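PDB 1SR8: cobalt-precorrin-5B C(1)-methyltransferase from Archaeoglobus fulgidus, which probably catalyses the S-adenosylmethionine-dependent methylation of C-1 of cobalt-precorrin-5B to cobalt-precorrin-6A in the anaerobic route to adenosylcobalamin. Local coordinates for residues A48-V53 and V66-P71; A54-L59 and K145-F150; G85-R90 and F106-C111; S114-G119 and V156-P161. All blocks are in the same frame, centred on the assembly; numbering follows the deposited sequence.

Interaction 1: A48-V53 and V66-P71; sequences ASAAAV and VKVSTP
V53 carries CG1 anti to its backbone N (chi1 173°) and CG2 anti to its carbonyl carbon, which sends CG1 to V66 and CG2 to V68. V68 places CG1 anti to its own carbonyl carbon (chi1 -68°) and lays this methyl on the helix backbone, 3.7 Å from A50 CA. The two valines meet where V53 CG2 lies 3.8 Å from V68 CG1. V53 CG1 comes within 3.9 Å of V66 CB, the two side chains sliding past each other in opposite directions. A50 has only a methyl to offer, and A50 CB sits 4.0 Å from V66 CG2. Helix 44-57 packs on the end of strand 63-68, with axes 8.2 Å apart at closest approach and running at 131°. V66 and V68 face the helix, whereas K67 between them points away and is exposed. S49 adds its CB, against V68 CG1, its OG being bonded to G45 O; both S49 and V68 also touch N142 of helix 133-149. In this worked example of a helix on a sheet, the side chains meet through carbon alone and A50 O faces a V66 methyl unbonded; the small A50 side chain probably allows V68 CG1 to lie on the backbone.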
loop_
_atom_site.group_PDB
_atom_site.type_symbol
_atom_site.label_atom_id
_atom_site.label_comp_id
_atom_site.label_asym_id
_atom_site.label_seq_id
_atom_site.Cartn_x
_atom_site.Cartn_y
_atom_site.Cartn_z
ATOM N N ALA A 48 3.599 -2.124 10.812
ATOM C CA ALA A 48 3.691 -1.450 12.100
ATOM C C ALA A 48 2.461 -1.800 12.944
ATOM O O ALA A 48 2.565 -2.060 14.153
ATOM C CB ALA A 48 3.787 0.060 11.895
ATOM N N SER A 49 1.292 -1.814 12.303
ATOM C CA SER A 49 0.051 -2.135 12.995
ATOM C C SER A 49 0.108 -3.544 13.554
ATOM O O SER A 49 -0.289 -3.785 14.699
ATOM C CB SER A 49 -1.141 -2.016 12.043
ATOM O OG SER A 49 -1.360 -0.670 11.676
ATOM N N ALA A 50 0.600 -4.474 12.740
ATOM C CA ALA A 50 0.699 -5.865 13.160
ATOM C C ALA A 50 1.604 -5.986 14.379
ATOM O O ALA A 50 1.267 -6.689 15.334
ATOM C CB ALA A 50 1.225 -6.728 12.017
ATOM N N ALA A 51 2.741 -5.294 14.353
ATOM C CA ALA A 51 3.683 -5.332 15.476
ATOM C C ALA A 51 3.015 -4.837 16.752
ATOM O O ALA A 51 3.108 -5.473 17.799
ATOM C CB ALA A 51 4.919 -4.485 15.169
ATOM N N ALA A 52 2.329 -3.703 16.659
ATOM C CA ALA A 52 1.646 -3.131 17.816
ATOM C C ALA A 52 0.585 -4.070 18.369
ATOM O O ALA A 52 0.531 -4.317 19.574
ATOM C CB ALA A 52 1.012 -1.805 17.437
ATOM N N VAL A 53 -0.267 -4.584 17.490
ATOM C CA VAL A 53 -1.320 -5.498 17.911
ATOM C C VAL A 53 -0.751 -6.773 18.540
ATOM O O VAL A 53 -1.265 -7.252 19.550
ATOM C CB VAL A 53 -2.222 -5.870 16.725
ATOM C CG1 VAL A 53 -3.203 -6.938 17.131
ATOM C CG2 VAL A 53 -2.963 -4.635 16.238
ATOM N N VAL A 66 -1.684 -12.184 13.842
ATOM C CA VAL A 66 -2.669 -11.229 14.333
ATOM C C VAL A 66 -3.446 -10.749 13.123
ATOM O O VAL A 66 -3.002 -10.893 11.984
ATOM C CB VAL A 66 -2.021 -9.993 15.017
ATOM C CG1 VAL A 66 -1.115 -10.431 16.154
ATOM C CG2 VAL A 66 -1.252 -9.174 13.998
ATOM N N LYS A 67 -4.620 -10.195 13.370
ATOM C CA LYS A 67 -5.422 -9.676 12.288
ATOM C C LYS A 67 -5.459 -8.166 12.470
ATOM O O LYS A 67 -5.716 -7.675 13.569
ATOM C CB LYS A 67 -6.828 -10.265 12.357
ATOM C CG LYS A 67 -7.744 -9.844 11.219
ATOM C CD LYS A 67 -9.008 -10.700 11.177
ATOM C CE LYS A 67 -8.678 -12.162 10.825
ATOM N NZ LYS A 67 -7.781 -12.855 11.821
ATOM N N VAL A 68 -5.169 -7.427 11.409
ATOM C CA VAL A 68 -5.201 -5.975 11.498
ATOM C C VAL A 68 -6.108 -5.381 10.428
ATOM O O VAL A 68 -6.244 -5.934 9.329
ATOM C CB VAL A 68 -3.788 -5.366 11.356
ATOM C CG1 VAL A 68 -2.948 -5.719 12.563
ATOM C CG2 VAL A 68 -3.129 -5.880 10.100
ATOM N N SER A 69 -6.752 -4.267 10.763
ATOM C CA SER A 69 -7.618 -3.596 9.811
ATOM C C SER A 69 -6.700 -2.755 8.927
ATOM O O SER A 69 -5.569 -2.452 9.312
ATOM C CB SER A 69 -8.635 -2.717 10.542
ATOM O OG SER A 69 -8.003 -1.785 11.405
ATOM N N THR A 70 -7.172 -2.407 7.732
ATOM C CA THR A 70 -6.386 -1.609 6.792
ATOM C C THR A 70 -7.249 -0.461 6.313
ATOM O O THR A 70 -8.475 -0.510 6.436
ATOM C CB THR A 70 -5.971 -2.420 5.544
ATOM O OG1 THR A 70 -7.145 -2.869 4.862
ATOM C CG2 THR A 70 -5.130 -3.630 5.929
ATOM N N PRO A 71 -6.622 0.594 5.761
ATOM C CA PRO A 71 -7.376 1.747 5.265
ATOM C C PRO A 71 -8.387 1.336 4.186
ATOM O O PRO A 71 -9.467 1.917 4.091
ATOM C CB PRO A 71 -6.275 2.664 4.718
ATOM C CG PRO A 71 -5.113 2.352 5.602
ATOM C CD PRO A 71 -5.172 0.846 5.657
#

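Interaction 2: A54-L59 and K145-F150; sequences AAIASL and KASREF
A57 and F150 have their CA atoms 6.2 Å apart, and I56 and A146 are nearly as close, where helix 44-57 nears its C-terminal end beside that of helix 133-149. F150 is the first residue to leave helical backbone angles, yet F150 N still bonds to A146 O as in the last turn. With CG anti to the carbonyl carbon, chi1 (-57°) directs the ring to the other helix, and chi2 (-79°) turns its face to A57. A57 CA stands 3.7 Å from the centroid of the F150 ring and only 3° off the ring normal, a CH-pi contact over the centre of the face. The methyl of A57 leans toward the far rim, A57 CB being 3.4 Å from F150 CZ. Across the ring, E149 CG covers part of the opposite face. Such an aromatic just past a helix terminus, laid over an alanine, joins two helices that pack side by side on one face of the six-stranded sheet. Replacing F150 by a serine would probably leave A57 without its aromatic cover and open a gap between the helix ends. I56 fills the neighbouring position with two branches: CG2 lies 3.8 Å from F150 CB, and CD1 is 3.9 Å from A146 CB. S147 OG, bonded to F143 O, borders the same CD1, and the F150 ring reaches on to K60 and E61.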
loop_
_atom_site.group_PDB
_atom_site.type_symbol
_atom_site.label_atom_id
_atom_site.label_comp_id
_atom_site.label_asym_id
_atom_site.label_seq_id
_atom_site.Cartn_x
_atom_site.Cartn_y
_atom_site.Cartn_z
ATOM N N ALA A 54 0.315 -7.315 17.952
ATOM C CA ALA A 54 0.931 -8.535 18.473
ATOM C C ALA A 54 1.575 -8.316 19.845
ATOM O O ALA A 54 1.529 -9.187 20.709
ATOM C CB ALA A 54 1.965 -9.060 17.485
ATOM N N ALA A 55 2.181 -7.156 20.049
ATOM C CA ALA A 55 2.808 -6.867 21.326
ATOM C C ALA A 55 1.777 -6.860 22.462
ATOM O O ALA A 55 2.028 -7.413 23.538
ATOM C CB ALA A 55 3.535 -5.526 21.256
ATOM N N ILE A 56 0.620 -6.239 22.222
ATOM C CA ILE A 56 -0.453 -6.162 23.222
ATOM C C ILE A 56 -1.079 -7.533 23.476
ATOM O O ILE A 56 -1.285 -7.936 24.614
ATOM C CB ILE A 56 -1.587 -5.191 22.774
ATOM C CG1 ILE A 56 -1.076 -3.745 22.768
ATOM C CG2 ILE A 56 -2.796 -5.329 23.697
ATOM C CD1 ILE A 56 -2.102 -2.740 22.297
ATOM N N ALA A 57 -1.390 -8.237 22.400
ATOM C CA ALA A 57 -1.982 -9.554 22.488
ATOM C C ALA A 57 -1.056 -10.560 23.181
ATOM O O ALA A 57 -1.520 -11.410 23.943
ATOM C CB ALA A 57 -2.319 -10.041 21.094
ATOM N N SER A 58 0.246 -10.463 22.922
ATOM C CA SER A 58 1.221 -11.394 23.501
ATOM C C SER A 58 1.338 -11.307 25.015
ATOM O O SER A 58 1.940 -12.171 25.651
ATOM C CB SER A 58 2.601 -11.186 22.876
ATOM O OG SER A 58 3.187 -9.987 23.333
ATOM N N LEU A 59 0.771 -10.263 25.599
ATOM C CA LEU A 59 0.820 -10.118 27.042
ATOM C C LEU A 59 -0.009 -11.195 27.723
ATOM O O LEU A 59 0.397 -11.750 28.740
ATOM C CB LEU A 59 0.291 -8.756 27.457
ATOM C CG LEU A 59 1.252 -7.603 27.247
ATOM C CD1 LEU A 59 0.618 -6.328 27.773
ATOM C CD2 LEU A 59 2.550 -7.906 27.968
ATOM N N LYS A 145 -8.583 -1.082 19.015
ATOM C CA LYS A 145 -9.211 -2.401 19.002
ATOM C C LYS A 145 -8.471 -3.364 19.942
ATOM O O LYS A 145 -9.089 -4.030 20.782
ATOM C CB LYS A 145 -9.229 -2.999 17.583
ATOM C CG LYS A 145 -9.924 -4.385 17.522
ATOM C CD LYS A 145 -9.447 -5.291 16.363
ATOM C CE LYS A 145 -10.163 -5.022 15.020
ATOM N NZ LYS A 145 -9.696 -5.925 13.903
ATOM N N ALA A 146 -7.149 -3.436 19.798
ATOM C CA ALA A 146 -6.349 -4.320 20.633
ATOM C C ALA A 146 -6.428 -3.937 22.110
ATOM O O ALA A 146 -6.583 -4.809 22.965
ATOM C CB ALA A 146 -4.897 -4.325 20.161
ATOM N N SER A 147 -6.327 -2.645 22.415
ATOM C CA SER A 147 -6.395 -2.202 23.810
ATOM C C SER A 147 -7.670 -2.709 24.473
ATOM O O SER A 147 -7.651 -3.123 25.630
ATOM C CB SER A 147 -6.340 -0.671 23.905
ATOM O OG SER A 147 -5.061 -0.184 23.544
ATOM N N ARG A 148 -8.772 -2.682 23.732
ATOM C CA ARG A 148 -10.059 -3.137 24.246
ATOM C C ARG A 148 -10.178 -4.660 24.308
ATOM O O ARG A 148 -10.621 -5.210 25.310
ATOM C CB ARG A 148 -11.192 -2.572 23.389
ATOM C CG ARG A 148 -11.433 -1.102 23.603
ATOM C CD ARG A 148 -12.346 -0.542 22.547
ATOM N NE ARG A 148 -12.737 0.828 22.851
ATOM C CZ ARG A 148 -13.304 1.648 21.973
ATOM N NH1 ARG A 148 -13.539 1.227 20.737
ATOM N NH2 ARG A 148 -13.637 2.884 22.328
ATOM N N GLU A 149 -9.783 -5.343 23.243
ATOM C CA GLU A 149 -9.874 -6.796 23.217
ATOM C C GLU A 149 -9.057 -7.463 24.309
ATOM O O GLU A 149 -9.497 -8.440 24.912
ATOM C CB GLU A 149 -9.400 -7.332 21.871
ATOM C CG GLU A 149 -9.596 -8.825 21.708
ATOM C CD GLU A 149 -9.300 -9.293 20.297
ATOM O OE1 GLU A 149 -9.677 -8.576 19.344
ATOM O OE2 GLU A 149 -8.701 -10.380 20.141
ATOM N N PHE A 150 -7.868 -6.929 24.556
ATOM C CA PHE A 150 -6.965 -7.486 25.550
ATOM C C PHE A 150 -6.895 -6.664 26.824
ATOM O O PHE A 150 -5.941 -6.768 27.591
ATOM C CB PHE A 150 -5.584 -7.638 24.919
ATOM C CG PHE A 150 -5.595 -8.487 23.677
ATOM C CD1 PHE A 150 -5.642 -9.881 23.767
ATOM C CD2 PHE A 150 -5.624 -7.899 22.419
ATOM C CE1 PHE A 150 -5.719 -10.673 22.627
ATOM C CE2 PHE A 150 -5.702 -8.681 21.266
ATOM C CZ PHE A 150 -5.750 -10.071 21.372
#

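Interaction 3: G85-R90 and F106-C111; sequences GFARVR and FEAEVC
A87 and A108 form an antiparallel hydrogen-bonded pair at the tight centre of this contact, A87 N donating a hydrogen bond to A108 O at 2.9 Å and A108 N donating one to A87 O. V89 and F106 repeat the pattern, with F106 N 2.7 Å from V89 O. At the other end V110 N bonds to G85 O; a CB on G85 would collide with V110 CG2, 3.6 Å from G85 CA, and the positive phi of G85 (82°) itself favours glycine. The face bearing F86, R88, E107 and E109 is partly open to solvent and held by charge rather than by close apolar fit. There R88, extended from CG to NE, lies alongside E107 and forms a salt bridge, R88 NH1 to E107 OE2 2.7 Å, the oxygen meeting the guanidinium edge with the two planes 74° apart. E107 OE1 has a second salt bridge to R120. An alanine in place of E107 would probably leave R88 and R120 without their shared anion and let the R88 guanidinium turn more freely. Within the six-stranded sheet, A87 and A108 lie under helix 44-57 on the buried face, strand 76-83 flanks R88, and strand 155-159 flanks E107 and E109.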
loop_
_atom_site.group_PDB
_atom_site.type_symbol
_atom_site.label_atom_id
_atom_site.label_comp_id
_atom_site.label_asym_id
_atom_site.label_seq_id
_atom_site.Cartn_x
_atom_site.Cartn_y
_atom_site.Cartn_z
ATOM N N GLY A 85 4.620 -8.836 25.543
ATOM C CA GLY A 85 4.723 -7.414 25.279
ATOM C C GLY A 85 5.736 -6.985 24.237
ATOM O O GLY A 85 5.909 -5.789 24.002
ATOM N N PHE A 86 6.416 -7.940 23.611
ATOM C CA PHE A 86 7.393 -7.605 22.586
ATOM C C PHE A 86 7.015 -8.310 21.296
ATOM O O PHE A 86 6.597 -9.467 21.319
ATOM C CB PHE A 86 8.786 -8.050 23.012
ATOM C CG PHE A 86 9.856 -7.735 22.004
ATOM C CD1 PHE A 86 10.349 -6.443 21.874
ATOM C CD2 PHE A 86 10.354 -8.729 21.167
ATOM C CE1 PHE A 86 11.322 -6.145 20.925
ATOM C CE2 PHE A 86 11.324 -8.443 20.215
ATOM C CZ PHE A 86 11.809 -7.153 20.092
ATOM N N ALA A 87 7.152 -7.617 20.170
ATOM C CA ALA A 87 6.823 -8.213 18.874
ATOM C C ALA A 87 7.812 -7.810 17.793
ATOM O O ALA A 87 8.373 -6.722 17.810
ATOM C CB ALA A 87 5.409 -7.832 18.448
ATOM N N ARG A 88 8.012 -8.715 16.849
ATOM C CA ARG A 88 8.931 -8.516 15.743
ATOM C C ARG A 88 8.158 -8.949 14.500
ATOM O O ARG A 88 7.674 -10.082 14.435
ATOM C CB ARG A 88 10.149 -9.412 15.959
ATOM C CG ARG A 88 11.285 -9.187 15.009
ATOM C CD ARG A 88 12.404 -10.202 15.237
ATOM N NE ARG A 88 13.557 -9.923 14.383
ATOM C CZ ARG A 88 14.421 -8.928 14.582
ATOM N NH1 ARG A 88 14.270 -8.113 15.623
ATOM N NH2 ARG A 88 15.423 -8.733 13.725
ATOM N N VAL A 89 8.019 -8.053 13.526
ATOM C CA VAL A 89 7.278 -8.378 12.304
ATOM C C VAL A 89 8.041 -7.912 11.082
ATOM O O VAL A 89 8.524 -6.789 11.037
ATOM C CB VAL A 89 5.888 -7.711 12.290
ATOM C CG1 VAL A 89 5.088 -8.209 11.097
ATOM C CG2 VAL A 89 5.148 -8.006 13.582
ATOM N N ARG A 90 8.143 -8.774 10.083
ATOM C CA ARG A 90 8.871 -8.436 8.872
ATOM C C ARG A 90 7.887 -8.054 7.771
ATOM O O ARG A 90 6.880 -8.729 7.556
ATOM C CB ARG A 90 9.720 -9.640 8.425
ATOM C CG ARG A 90 10.799 -9.345 7.377
ATOM C CD ARG A 90 11.556 -10.627 6.967
ATOM N NE ARG A 90 12.346 -11.214 8.051
ATOM C CZ ARG A 90 13.505 -10.728 8.487
ATOM N NH1 ARG A 90 14.027 -9.643 7.934
ATOM N NH2 ARG A 90 14.147 -11.324 9.486
ATOM N N PHE A 106 10.085 -4.692 11.830
ATOM C CA PHE A 106 9.383 -3.719 12.663
ATOM C C PHE A 106 9.278 -4.313 14.058
ATOM O O PHE A 106 8.870 -5.462 14.218
ATOM C CB PHE A 106 7.969 -3.449 12.131
ATOM C CG PHE A 106 7.901 -2.323 11.142
ATOM C CD1 PHE A 106 7.447 -1.071 11.530
ATOM C CD2 PHE A 106 8.317 -2.507 9.832
ATOM C CE1 PHE A 106 7.412 -0.015 10.623
ATOM C CE2 PHE A 106 8.285 -1.462 8.922
ATOM C CZ PHE A 106 7.833 -0.216 9.317
ATOM N N GLU A 107 9.661 -3.540 15.066
ATOM C CA GLU A 107 9.569 -4.014 16.439
ATOM C C GLU A 107 8.595 -3.136 17.207
ATOM O O GLU A 107 8.555 -1.915 17.019
ATOM C CB GLU A 107 10.931 -3.972 17.137
ATOM C CG GLU A 107 12.033 -4.739 16.449
ATOM C CD GLU A 107 13.247 -4.902 17.346
ATOM O OE1 GLU A 107 13.585 -3.941 18.073
ATOM O OE2 GLU A 107 13.868 -5.987 17.319
ATOM N N ALA A 108 7.809 -3.775 18.068
ATOM C CA ALA A 108 6.829 -3.084 18.898
ATOM C C ALA A 108 7.005 -3.537 20.338
ATOM O O ALA A 108 7.113 -4.738 20.620
ATOM C CB ALA A 108 5.412 -3.393 18.424
ATOM N N GLU A 109 7.020 -2.575 21.248
ATOM C CA GLU A 109 7.195 -2.877 22.658
ATOM C C GLU A 109 6.127 -2.170 23.482
ATOM O O GLU A 109 5.931 -0.968 23.321
ATOM C CB GLU A 109 8.583 -2.405 23.104
ATOM C CG GLU A 109 8.917 -2.701 24.548
ATOM C CD GLU A 109 9.829 -3.904 24.694
ATOM O OE1 GLU A 109 9.459 -4.852 25.427
ATOM O OE2 GLU A 109 10.920 -3.890 24.075
ATOM N N VAL A 110 5.438 -2.911 24.349
ATOM C CA VAL A 110 4.414 -2.317 25.209
ATOM C C VAL A 110 5.130 -1.490 26.264
ATOM O O VAL A 110 6.165 -1.903 26.780
ATOM C CB VAL A 110 3.538 -3.383 25.951
ATOM C CG1 VAL A 110 2.802 -4.259 24.956
ATOM C CG2 VAL A 110 4.396 -4.220 26.880
ATOM N N CYS A 111 4.599 -0.316 26.576
ATOM C CA CYS A 111 5.221 0.524 27.584
ATOM C C CYS A 111 4.181 1.022 28.580
ATOM O O CYS A 111 2.985 0.797 28.396
ATOM C CB CYS A 111 5.989 1.688 26.922
ATOM S SG CYS A 111 5.086 2.841 25.868
#

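Interaction 4: S114-G119 and V156-P161; sequences SGIFFG and VRISVP
F117 and R157 stand at the middle of a parallel pairing held by four backbone hydrogen bonds. V156 N binds G115 O and F117 N binds V156 O, each nearly along the C=O axis. Next, I158 N reaches F117 O at 2.6 Å, and G119 N closes the series on I158 O at 2.8 Å. F117 O also accepts a CA-H contact, R157 CA lying 3.1 Å from it, so two donors of successive residues converge on one carbonyl. The strand axes diverge by 25°. On the face of F117 and R157, R157 CG passes beside F117 O and G119 N.

Apolar contacts make up the second kind. I116 and V156 lie side by side, and I116 CD1 is 3.4 Å from V156 CG2, tighter than usual van der Waals contact. The isoleucine bends at chi2 (-60°), which folds this methyl over toward the valine. Further along, F118 and I158 point the same way, with F118 CE1 3.9 Å from I158 CD1.

Close fit at the glycines is the third feature. At G115, whose backbone angles already call for glycine, a CB would run into F117 CZ, the ring lying over the G115 backbone. S159 OG sits 3.6 Å from G119 CA, so a CB there would clash with it.

Strand 155-159 lies between the outermost strand 115-118 and strand 105-111. Helix 133-149, on the beta-alpha-beta crossover between the two parallel strands, covers I116 and I158; helix 44-57 meets V156 and I158.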
loop_
_atom_site.group_PDB
_atom_site.type_symbol
_atom_site.label_atom_id
_atom_site.label_comp_id
_atom_site.label_asym_id
_atom_site.label_seq_id
_atom_site.Cartn_x
_atom_site.Cartn_y
_atom_site.Cartn_z
ATOM N N SER A 114 0.503 5.330 28.149
ATOM C CA SER A 114 -0.486 5.036 27.115
ATOM C C SER A 114 -0.358 5.857 25.836
ATOM O O SER A 114 -0.146 7.068 25.878
ATOM C CB SER A 114 -1.885 5.210 27.690
ATOM O OG SER A 114 -1.943 6.404 28.437
ATOM N N GLY A 115 -0.509 5.182 24.700
ATOM C CA GLY A 115 -0.411 5.843 23.412
ATOM C C GLY A 115 0.433 5.052 22.426
ATOM O O GLY A 115 0.853 3.929 22.719
ATOM N N ILE A 116 0.675 5.651 21.260
ATOM C CA ILE A 116 1.471 5.049 20.188
ATOM C C ILE A 116 2.707 5.912 19.969
ATOM O O ILE A 116 2.594 7.086 19.629
ATOM C CB ILE A 116 0.687 4.996 18.851
ATOM C CG1 ILE A 116 -0.503 4.040 18.970
ATOM C CG2 ILE A 116 1.622 4.604 17.717
ATOM C CD1 ILE A 116 -0.115 2.616 19.302
ATOM N N PHE A 117 3.884 5.328 20.142
ATOM C CA PHE A 117 5.115 6.086 19.979
ATOM C C PHE A 117 6.026 5.422 18.966
ATOM O O PHE A 117 5.978 4.203 18.778
ATOM C CB PHE A 117 5.810 6.204 21.338
ATOM C CG PHE A 117 4.878 6.620 22.449
ATOM C CD1 PHE A 117 4.377 7.920 22.505
ATOM C CD2 PHE A 117 4.449 5.691 23.404
ATOM C CE1 PHE A 117 3.458 8.293 23.494
ATOM C CE2 PHE A 117 3.532 6.050 24.395
ATOM C CZ PHE A 117 3.035 7.353 24.439
ATOM N N PHE A 118 6.852 6.238 18.318
ATOM C CA PHE A 118 7.780 5.759 17.303
ATOM C C PHE A 118 9.228 5.991 17.728
ATOM O O PHE A 118 9.617 7.117 18.042
ATOM C CB PHE A 118 7.470 6.472 15.986
ATOM C CG PHE A 118 6.065 6.239 15.507
ATOM C CD1 PHE A 118 5.729 5.054 14.859
ATOM C CD2 PHE A 118 5.059 7.158 15.789
ATOM C CE1 PHE A 118 4.405 4.780 14.501
ATOM C CE2 PHE A 118 3.728 6.896 15.436
ATOM C CZ PHE A 118 3.402 5.703 14.792
ATOM N N GLY A 119 10.025 4.923 17.733
ATOM C CA GLY A 119 11.407 5.052 18.153
ATOM C C GLY A 119 12.466 5.085 17.072
ATOM O O GLY A 119 12.309 5.719 16.036
ATOM N N VAL A 156 2.416 1.519 23.224
ATOM C CA VAL A 156 3.430 0.740 22.515
ATOM C C VAL A 156 4.364 1.666 21.751
ATOM O O VAL A 156 3.952 2.720 21.261
ATOM C CB VAL A 156 2.825 -0.276 21.496
ATOM C CG1 VAL A 156 1.711 -1.092 22.138
ATOM C CG2 VAL A 156 2.323 0.448 20.282
ATOM N N ARG A 157 5.636 1.292 21.689
ATOM C CA ARG A 157 6.600 2.075 20.932
ATOM C C ARG A 157 6.965 1.186 19.751
ATOM O O ARG A 157 7.326 0.017 19.925
ATOM C CB ARG A 157 7.839 2.411 21.771
ATOM C CG ARG A 157 8.970 3.091 20.983
ATOM C CD ARG A 157 9.848 3.973 21.887
ATOM N NE ARG A 157 10.056 3.360 23.197
ATOM C CZ ARG A 157 10.612 2.163 23.378
ATOM N NH1 ARG A 157 11.034 1.455 22.330
ATOM N NH2 ARG A 157 10.702 1.655 24.601
ATOM N N ILE A 158 6.826 1.738 18.550
ATOM C CA ILE A 158 7.128 1.015 17.322
ATOM C C ILE A 158 8.491 1.476 16.804
ATOM O O ILE A 158 8.732 2.677 16.665
ATOM C CB ILE A 158 6.037 1.287 16.257
ATOM C CG1 ILE A 158 4.669 0.841 16.795
ATOM C CG2 ILE A 158 6.405 0.592 14.947
ATOM C CD1 ILE A 158 3.495 1.233 15.925
ATOM N N SER A 159 9.382 0.522 16.535
ATOM C CA SER A 159 10.725 0.841 16.054
ATOM C C SER A 159 11.138 0.005 14.855
ATOM O O SER A 159 10.580 -1.060 14.601
ATOM C CB SER A 159 11.764 0.625 17.162
ATOM O OG SER A 159 11.501 1.448 18.282
ATOM N N VAL A 160 12.144 0.499 14.140
ATOM C CA VAL A 160 12.684 -0.182 12.970
ATOM C C VAL A 160 14.215 -0.267 13.135
ATOM O O VAL A 160 14.951 0.650 12.767
ATOM C CB VAL A 160 12.320 0.588 11.684
ATOM C CG1 VAL A 160 12.715 -0.217 10.460
ATOM C CG2 VAL A 160 10.828 0.893 11.682
ATOM N N PRO A 161 14.703 -1.381 13.702
ATOM C CA PRO A 161 16.124 -1.649 13.952
ATOM C C PRO A 161 17.106 -1.220 12.860
ATOM O O PRO A 161 18.141 -0.625 13.165
ATOM C CB PRO A 161 16.144 -3.147 14.199
ATOM C CG PRO A 161 14.849 -3.362 14.919
ATOM C CD PRO A 161 13.875 -2.534 14.108
#

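In the fold
The four contacts build a sheet with two helices packed on one face. Interactions 1, 3 and 4 share the six-stranded mixed sheet, while interaction 2 joins the two helices that lie on it. Interactions 1 and 2 use successive parts of helix 44-57, with centres about 11 Å apart. Interactions 3 and 4 are nearest, about 8 Å between centres, because strands 105-111 and 155-159 are neighbours in the sheet; interactions 2 and 4 lie about 15 Å apart. Along the chain, interaction 1 closes before interaction 3 opens, interaction 3 is nested inside the loop closed by interaction 2, and interaction 2 crosses both 1 and 4. Distant sequence segments are thereby tied into a single unit.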